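Local coordinates for DNR protein (Pseudomonas aeruginosa, PDB 2Z69), which probably acts as a DNA-binding transcription factor that controls dissimilative nitrate respiration in response to nitric oxide, this chain being its sensor domain, at residues 12-17 with 112-117; 18-23 with 29-34; 44-49 with 62-67. All coordinates share one frame; numbering follows the deposited sequence.

In the fold
The chain is a beta barrel of the cyclic nucleotide-binding type with helices packed at one side. Contact 1 joins the N-terminal helix to a barrel strand. Contact 2 joins the following loop to helix 25-33. Their centres lie about 5 Å apart, and they touch. Gln15 NE2 of contact 1 probably donates to Leu23 O of contact 2, at 3.3 Å. The rings of Phe114 and Phe20 also meet, planes at about 45°, so contacts 1 and 2 adjoin through both a polar and an aromatic contact. Contact 3 lies in the barrel wall, about 18 Å from contact 1 and about 23 Å from contact 2, centre to centre. Of the three, it alone is touched by the second subunit, whose Leu151 packs on Phe47 and Ile66.

Contact 1. Residues 12-17 with 112-117; sequences QLLQSH and FRFSNK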
# COMPACT_ATOMS: atom_id res chain seq x y z
N GLN B 12 19.71 -12.95 13.61
CA GLN B 12 20.08 -13.89 12.54
C GLN B 12 18.92 -14.58 11.81
O GLN B 12 18.90 -14.60 10.57
CB GLN B 12 21.06 -14.93 13.09
CG GLN B 12 21.73 -15.79 12.02
CD GLN B 12 23.06 -16.35 12.49
OE1 GLN B 12 23.87 -15.63 13.08
NE2 GLN B 12 23.29 -17.63 12.21
N LEU B 13 17.97 -15.15 12.55
CA LEU B 13 16.83 -15.85 11.91
C LEU B 13 15.78 -14.88 11.35
O LEU B 13 15.19 -15.12 10.30
CB LEU B 13 16.23 -16.95 12.82
CG LEU B 13 15.06 -16.77 13.80
CD1 LEU B 13 14.54 -18.12 14.27
CD2 LEU B 13 15.43 -15.91 14.99
N LEU B 14 15.59 -13.76 12.03
CA LEU B 14 14.66 -12.73 11.58
C LEU B 14 15.10 -11.98 10.34
O LEU B 14 14.24 -11.53 9.57
CB LEU B 14 14.41 -11.72 12.69
CG LEU B 14 13.59 -12.31 13.82
CD1 LEU B 14 13.37 -11.25 14.88
CD2 LEU B 14 12.26 -12.76 13.25
N GLN B 15 16.41 -11.83 10.16
CA GLN B 15 16.93 -11.00 9.08
C GLN B 15 16.68 -11.67 7.72
O GLN B 15 16.65 -10.99 6.69
CB GLN B 15 18.42 -10.68 9.30
CG GLN B 15 18.94 -9.52 8.46
CD GLN B 15 18.49 -8.14 8.96
OE1 GLN B 15 19.11 -7.55 9.85
NE2 GLN B 15 17.44 -7.60 8.34
N SER B 16 16.46 -12.98 7.72
CA SER B 16 16.20 -13.71 6.47
C SER B 16 14.81 -13.40 5.90
O SER B 16 14.60 -13.39 4.69
CB SER B 16 16.35 -15.22 6.67
OG SER B 16 15.66 -15.66 7.82
N HIS B 17 13.88 -13.14 6.80
CA HIS B 17 12.49 -12.93 6.45
C HIS B 17 12.22 -11.56 5.83
O HIS B 17 12.64 -10.54 6.38
CB HIS B 17 11.64 -13.11 7.72
CG HIS B 17 10.18 -13.17 7.44
ND1 HIS B 17 9.44 -12.05 7.13
CD2 HIS B 17 9.32 -14.21 7.40
CE1 HIS B 17 8.18 -12.40 6.91
NE2 HIS B 17 8.08 -13.71 7.08
N PHE B 112 7.34 -14.68 18.60
CA PHE B 112 7.64 -13.30 18.93
C PHE B 112 6.40 -12.51 18.60
O PHE B 112 5.87 -12.66 17.50
CB PHE B 112 8.77 -12.79 18.04
CG PHE B 112 10.13 -13.26 18.45
CD1 PHE B 112 11.03 -13.72 17.50
CD2 PHE B 112 10.53 -13.22 19.79
CE1 PHE B 112 12.32 -14.14 17.85
CE2 PHE B 112 11.82 -13.63 20.17
CZ PHE B 112 12.72 -14.09 19.19
N ARG B 113 5.92 -11.69 19.52
CA ARG B 113 4.80 -10.77 19.26
C ARG B 113 5.39 -9.40 19.05
O ARG B 113 5.95 -8.82 19.99
CB ARG B 113 3.87 -10.70 20.46
CG ARG B 113 2.96 -9.48 20.47
CD ARG B 113 1.75 -9.62 21.45
NE ARG B 113 2.22 -9.90 22.79
CZ ARG B 113 1.87 -10.94 23.54
NH1 ARG B 113 0.98 -11.84 23.13
NH2 ARG B 113 2.42 -11.06 24.73
N PHE B 114 5.26 -8.85 17.85
CA PHE B 114 5.77 -7.51 17.57
C PHE B 114 4.63 -6.50 17.58
O PHE B 114 3.58 -6.75 17.01
CB PHE B 114 6.42 -7.49 16.22
CG PHE B 114 7.61 -8.38 16.10
CD1 PHE B 114 7.51 -9.60 15.46
CD2 PHE B 114 8.83 -8.00 16.60
CE1 PHE B 114 8.61 -10.41 15.32
CE2 PHE B 114 9.92 -8.82 16.46
CZ PHE B 114 9.81 -10.03 15.82
N SER B 115 4.83 -5.37 18.24
CA SER B 115 3.88 -4.27 18.21
C SER B 115 3.76 -3.66 16.81
O SER B 115 4.78 -3.38 16.15
CB SER B 115 4.38 -3.18 19.18
OG SER B 115 3.63 -2.00 19.06
N ASN B 116 2.51 -3.47 16.37
CA ASN B 116 2.23 -2.73 15.15
C ASN B 116 2.90 -1.38 15.23
O ASN B 116 3.66 -1.00 14.34
CB ASN B 116 0.71 -2.60 14.90
CG ASN B 116 0.06 -3.93 14.49
OD1 ASN B 116 0.75 -4.92 14.31
ND2 ASN B 116 -1.25 -3.95 14.34
N LYS B 117 2.68 -0.69 16.35
CA LYS B 117 3.24 0.66 16.56
C LYS B 117 4.78 0.75 16.47
O LYS B 117 5.31 1.70 15.90
CB LYS B 117 2.71 1.25 17.89
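Where the N-terminal helix 6-14 meets the beta barrel of the sensor domain, Leu14 of the helix packs on Phe112 and Phe114 of strand 109-115. One methyl does the touching. Leu14 CD1 comes to the edge of the Phe114 ring, near its plane, 3.9 Å from Phe114 CZ. The same Leu14 CD1 approaches the Phe112 ring obliquely, 4.3 Å from Phe112 CE1. Leu14 and Phe114 reach toward each other from opposite directions. The leucine is extended at its second torsion (chi2 180°), which carries CD1 out to the two rings. No hydrogen bond joins the two segments, and all three residues are buried.

The rings have further neighbours. Phe112 meets His10 edge-to-face, while Phe114 meets the rings of Phe20 and Phe56. Leu32 of helix 25-33 touches both Leu14 and Phe112.

Within 12-17, His17 N donates to Leu14 O at 3.2 Å. Ser16 OG donates to Leu13 O at 2.6 Å, bent at the acceptor (C=O...OG 141°) and tilted 31° from the carbonyl plane. At the far end of the strand, Ser115 is the N-cap of helix 116-123, with its OG hydrogen-bonded to Ala118 N.

Helical residues laid on a barrel strand through aliphatic and aromatic side chains fit the cyclic nucleotide-binding fold, in which helices flank the beta roll.

Contact 2. Residues 18-23 with 29-34; sequences HLFEPL and QELLAS
Phe20 and Leu23 are the residues of 18-23 that meet Leu31 on helix 25-33. The walk along the loop begins with Leu19. Its N is hydrogen-bonded to His17 ND1, and its O accepts a hydrogen bond from Tyr119 OH of helix 116-123. Its CB lies over one face of the Phe20 ring, offset toward the rim and 3.9 Å above the plane.

Phe20 follows and points at the helix. Leu31 CD2 sits in the plane of its ring, at the edge. It is 3.5 Å from Phe20 CD2 and 3.6 Å from Phe20 CE2, so one methyl spans one bond of the ring. The phenylalanine and the leucine cross at about a right angle.

Phe20 opens a type I beta turn that runs to Leu23, with Glu21 and Pro22 at its corners. The turn lies in the loop that links helix 6-14 to helix 25-33, among the helices that flank the beta barrel of the cyclic nucleotide-binding fold. Leu23 N closes it on Phe20 O at 3.2 Å. The turn brings both Phe20 and Leu23 round to face Leu31.

Leu23 CD1 lies 3.9 Å from Leu31 CD2, the methyl that also serves Phe20. Leu31 reaches both because its CG stands anti to its own backbone N (chi1 -172°). Leu23 also touches Leu129 of helix 127-140.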
# COMPACT_ATOMS: atom_id res chain seq x y z
N HIS B 18 11.48 -11.53 4.72
CA HIS B 18 11.22 -10.28 3.96
C HIS B 18 10.65 -9.09 4.75
O HIS B 18 10.79 -7.95 4.30
CB HIS B 18 10.32 -10.55 2.75
CG HIS B 18 8.92 -10.96 3.11
ND1 HIS B 18 7.93 -10.06 3.43
CD2 HIS B 18 8.36 -12.19 3.22
CE1 HIS B 18 6.82 -10.71 3.73
NE2 HIS B 18 7.05 -12.01 3.60
N LEU B 19 10.00 -9.33 5.90
CA LEU B 19 9.43 -8.21 6.69
C LEU B 19 10.45 -7.43 7.51
O LEU B 19 10.21 -6.28 7.92
CB LEU B 19 8.29 -8.70 7.60
CG LEU B 19 6.93 -8.86 6.92
CD1 LEU B 19 5.84 -9.17 7.92
CD2 LEU B 19 6.57 -7.63 6.08
N PHE B 20 11.60 -8.08 7.74
CA PHE B 20 12.64 -7.56 8.62
C PHE B 20 13.94 -7.39 7.87
O PHE B 20 14.85 -6.73 8.35
CB PHE B 20 12.85 -8.50 9.83
CG PHE B 20 11.58 -8.90 10.52
CD1 PHE B 20 10.94 -10.09 10.19
CD2 PHE B 20 11.01 -8.08 11.47
CE1 PHE B 20 9.75 -10.47 10.82
CE2 PHE B 20 9.81 -8.44 12.08
CZ PHE B 20 9.19 -9.64 11.76
N GLU B 21 14.02 -7.99 6.68
CA GLU B 21 15.23 -7.93 5.83
C GLU B 21 15.73 -6.50 5.53
O GLU B 21 16.92 -6.21 5.76
CB GLU B 21 15.01 -8.73 4.52
CG GLU B 21 15.85 -8.28 3.32
CD GLU B 21 17.32 -8.55 3.50
OE1 GLU B 21 17.66 -9.45 4.30
OE2 GLU B 21 18.15 -7.87 2.84
N PRO B 22 14.84 -5.61 5.02
CA PRO B 22 15.34 -4.27 4.65
C PRO B 22 15.74 -3.39 5.85
O PRO B 22 16.33 -2.31 5.66
CB PRO B 22 14.16 -3.65 3.88
CG PRO B 22 13.18 -4.79 3.63
CD PRO B 22 13.40 -5.75 4.74
N LEU B 23 15.42 -3.86 7.06
CA LEU B 23 15.82 -3.19 8.29
C LEU B 23 17.31 -3.32 8.51
O LEU B 23 17.90 -4.36 8.20
CB LEU B 23 15.08 -3.78 9.48
CG LEU B 23 13.57 -3.53 9.56
CD1 LEU B 23 12.99 -4.18 10.81
CD2 LEU B 23 13.27 -2.04 9.55
N GLN B 29 17.25 -4.70 16.11
CA GLN B 29 17.52 -4.75 17.54
C GLN B 29 16.41 -4.02 18.30
O GLN B 29 15.89 -4.53 19.28
CB GLN B 29 18.90 -4.12 17.82
CG GLN B 29 19.45 -4.24 19.25
CD GLN B 29 20.62 -3.27 19.55
OE1 GLN B 29 20.44 -2.05 19.61
NE2 GLN B 29 21.80 -3.83 19.77
N GLU B 30 16.05 -2.83 17.84
CA GLU B 30 15.04 -1.99 18.51
C GLU B 30 13.65 -2.65 18.48
O GLU B 30 12.89 -2.56 19.44
CB GLU B 30 15.01 -0.59 17.89
CG GLU B 30 14.14 0.42 18.65
CD GLU B 30 14.23 1.85 18.12
OE1 GLU B 30 15.16 2.17 17.34
OE2 GLU B 30 13.38 2.68 18.51
N LEU B 31 13.36 -3.33 17.37
CA LEU B 31 12.10 -4.06 17.17
C LEU B 31 12.00 -5.26 18.11
O LEU B 31 10.97 -5.44 18.78
CB LEU B 31 11.97 -4.49 15.70
CG LEU B 31 10.66 -5.11 15.20
CD1 LEU B 31 9.44 -4.24 15.55
CD2 LEU B 31 10.73 -5.36 13.71
N LEU B 32 13.06 -6.08 18.14
CA LEU B 32 13.22 -7.15 19.14
C LEU B 32 13.10 -6.68 20.59
O LEU B 32 12.49 -7.34 21.41
CB LEU B 32 14.54 -7.91 18.94
CG LEU B 32 14.52 -8.94 17.81
CD1 LEU B 32 15.93 -9.24 17.37
CD2 LEU B 32 13.79 -10.21 18.25
N ALA B 33 13.70 -5.53 20.88
CA ALA B 33 13.68 -4.97 22.24
C ALA B 33 12.26 -4.72 22.78
O ALA B 33 12.00 -4.89 23.97
CB ALA B 33 14.54 -3.69 22.31
N SER B 34 11.35 -4.33 21.89
CA SER B 34 9.95 -4.09 22.26
C SER B 34 9.02 -5.31 22.04
O SER B 34 7.82 -5.25 22.32
CB SER B 34 9.40 -2.89 21.49
OG SER B 34 8.12 -2.51 21.99

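Contact 3. Residues 44-49 with 62-67; sequences AYVFRQ and GCVKIY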
# COMPACT_ATOMS: atom_id res chain seq x y z
N ALA B 44 -4.11 -23.60 22.18
CA ALA B 44 -4.17 -22.29 22.84
C ALA B 44 -4.28 -21.20 21.78
O ALA B 44 -3.77 -21.38 20.68
CB ALA B 44 -2.92 -22.07 23.72
N TYR B 45 -4.93 -20.07 22.11
CA TYR B 45 -5.13 -19.00 21.15
C TYR B 45 -3.97 -18.03 21.10
O TYR B 45 -3.48 -17.61 22.16
CB TYR B 45 -6.44 -18.27 21.44
CG TYR B 45 -7.60 -19.20 21.21
CD1 TYR B 45 -8.20 -19.86 22.28
CD2 TYR B 45 -8.01 -19.51 19.91
CE1 TYR B 45 -9.26 -20.77 22.07
CE2 TYR B 45 -9.07 -20.40 19.68
CZ TYR B 45 -9.68 -21.03 20.76
OH TYR B 45 -10.69 -21.93 20.54
N VAL B 46 -3.54 -17.66 19.89
CA VAL B 46 -2.58 -16.54 19.76
C VAL B 46 -3.38 -15.22 19.89
O VAL B 46 -2.99 -14.32 20.59
CB VAL B 46 -1.87 -16.51 18.44
CG1 VAL B 46 -0.72 -15.50 18.52
CG2 VAL B 46 -1.32 -17.91 18.06
N PHE B 47 -4.51 -15.12 19.18
CA PHE B 47 -5.45 -14.04 19.38
C PHE B 47 -6.81 -14.57 18.91
O PHE B 47 -6.87 -15.61 18.23
CB PHE B 47 -5.04 -12.79 18.62
CG PHE B 47 -4.74 -13.01 17.14
CD1 PHE B 47 -3.44 -13.05 16.69
CD2 PHE B 47 -5.77 -13.12 16.19
CE1 PHE B 47 -3.16 -13.19 15.27
CE2 PHE B 47 -5.51 -13.27 14.84
CZ PHE B 47 -4.19 -13.31 14.38
N ARG B 48 -7.87 -13.89 19.36
CA ARG B 48 -9.26 -14.23 19.02
C ARG B 48 -9.89 -13.14 18.14
O ARG B 48 -9.59 -11.97 18.29
CB ARG B 48 -10.10 -14.45 20.29
CG ARG B 48 -9.49 -15.49 21.27
CD ARG B 48 -10.20 -15.44 22.66
NE ARG B 48 -9.59 -16.44 23.56
CZ ARG B 48 -8.43 -16.24 24.16
NH1 ARG B 48 -7.80 -15.08 23.97
NH2 ARG B 48 -7.93 -17.15 24.98
N GLN B 49 -10.77 -13.55 17.22
CA GLN B 49 -11.44 -12.63 16.36
C GLN B 49 -12.18 -11.64 17.26
O GLN B 49 -12.77 -12.04 18.25
CB GLN B 49 -12.41 -13.37 15.43
CG GLN B 49 -13.38 -12.40 14.63
CD GLN B 49 -14.16 -13.12 13.56
OE1 GLN B 49 -13.87 -14.28 13.24
NE2 GLN B 49 -15.17 -12.44 12.99
N GLY B 62 6.68 -24.42 15.81
CA GLY B 62 5.29 -24.86 15.94
C GLY B 62 4.50 -24.58 14.69
O GLY B 62 5.08 -24.53 13.59
N CYS B 63 3.19 -24.35 14.85
CA CYS B 63 2.23 -24.30 13.73
C CYS B 63 0.90 -23.69 14.18
O CYS B 63 0.34 -24.09 15.19
CB CYS B 63 2.04 -25.70 13.14
SG CYS B 63 0.89 -25.83 11.72
N VAL B 64 0.41 -22.70 13.44
CA VAL B 64 -0.78 -21.89 13.88
C VAL B 64 -1.82 -21.93 12.75
O VAL B 64 -1.45 -21.80 11.58
CB VAL B 64 -0.34 -20.45 14.18
CG1 VAL B 64 -1.50 -19.46 14.07
CG2 VAL B 64 0.36 -20.38 15.57
N LYS B 65 -3.09 -22.18 13.07
CA LYS B 65 -4.13 -22.09 12.07
C LYS B 65 -4.96 -20.81 12.26
O LYS B 65 -5.18 -20.35 13.41
CB LYS B 65 -5.03 -23.33 12.05
CG LYS B 65 -5.95 -23.50 13.27
CD LYS B 65 -7.06 -24.50 12.97
CE LYS B 65 -7.87 -24.75 14.26
NZ LYS B 65 -9.03 -25.73 14.12
N ILE B 66 -5.42 -20.23 11.16
CA ILE B 66 -6.15 -18.96 11.22
C ILE B 66 -7.52 -19.11 10.54
O ILE B 66 -7.58 -19.51 9.40
CB ILE B 66 -5.29 -17.78 10.59
CG1 ILE B 66 -3.92 -17.71 11.31
CG2 ILE B 66 -6.06 -16.44 10.62
CD1 ILE B 66 -3.12 -16.53 10.99
N TYR B 67 -8.60 -18.78 11.24
CA TYR B 67 -9.97 -19.07 10.80
C TYR B 67 -10.99 -18.06 11.35
O TYR B 67 -10.74 -17.45 12.38
CB TYR B 67 -10.41 -20.48 11.25
CG TYR B 67 -10.47 -20.68 12.77
CD1 TYR B 67 -9.34 -21.03 13.47
CD2 TYR B 67 -11.67 -20.53 13.50
CE1 TYR B 67 -9.36 -21.22 14.85
CE2 TYR B 67 -11.70 -20.73 14.89
CZ TYR B 67 -10.52 -21.08 15.55
OH TYR B 67 -10.47 -21.30 16.90
O HOH W 1 -12.85 -16.68 14.54
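Tyr67 on strand 63-69 meets Tyr45 on strand 45-47 across the strand that separates them, 102-105. The Tyr67 CB starts out pointing away from 44-49. Its CG then lies between the backbone N and the carbonyl carbon (chi1 63°), and this turn brings the ring back toward Tyr45. The side chain also touches Gln104 of the middle strand, as Tyr45 does. Further out, Tyr67 CZ is 4.4 Å from Tyr45 CE2. The tip comes closest: Tyr67 OH lies at the edge of the Tyr45 ring, in its plane, 3.2 Å from Tyr45 CE2. The two hydroxyls are not a bonded pair, as Tyr67 OH is 3.7 Å from Tyr45 OH. The side chains cross at about a right angle. Tyr45 CB lies over the centre of one face of the Arg48 guanidinium.

The other side of the sheet carries an aliphatic pair. Val46 CG2 is 3.9 Å from Val64 CG2, and both residues also touch Phe87. Val46 and Phe47 both face Ala103, which makes a classic beta bulge at the corner of the chain. Phe47 and Ile66 pack on Leu151 of the second subunit, so this part of the barrel joins the dimer contact.

Near the far end of 44-49, a water bridges the segments. It donates to Gln49 OE1 at 2.9 Å and to Tyr67 O at 3.1 Å.

No direct hydrogen bond links the two segments. They meet by van der Waals contact of side chains on both sides of the sheet, across strand 102-105. Both partners of the water are acceptors. By giving a hydrogen to each, it joins two oxygens that could not bond each other.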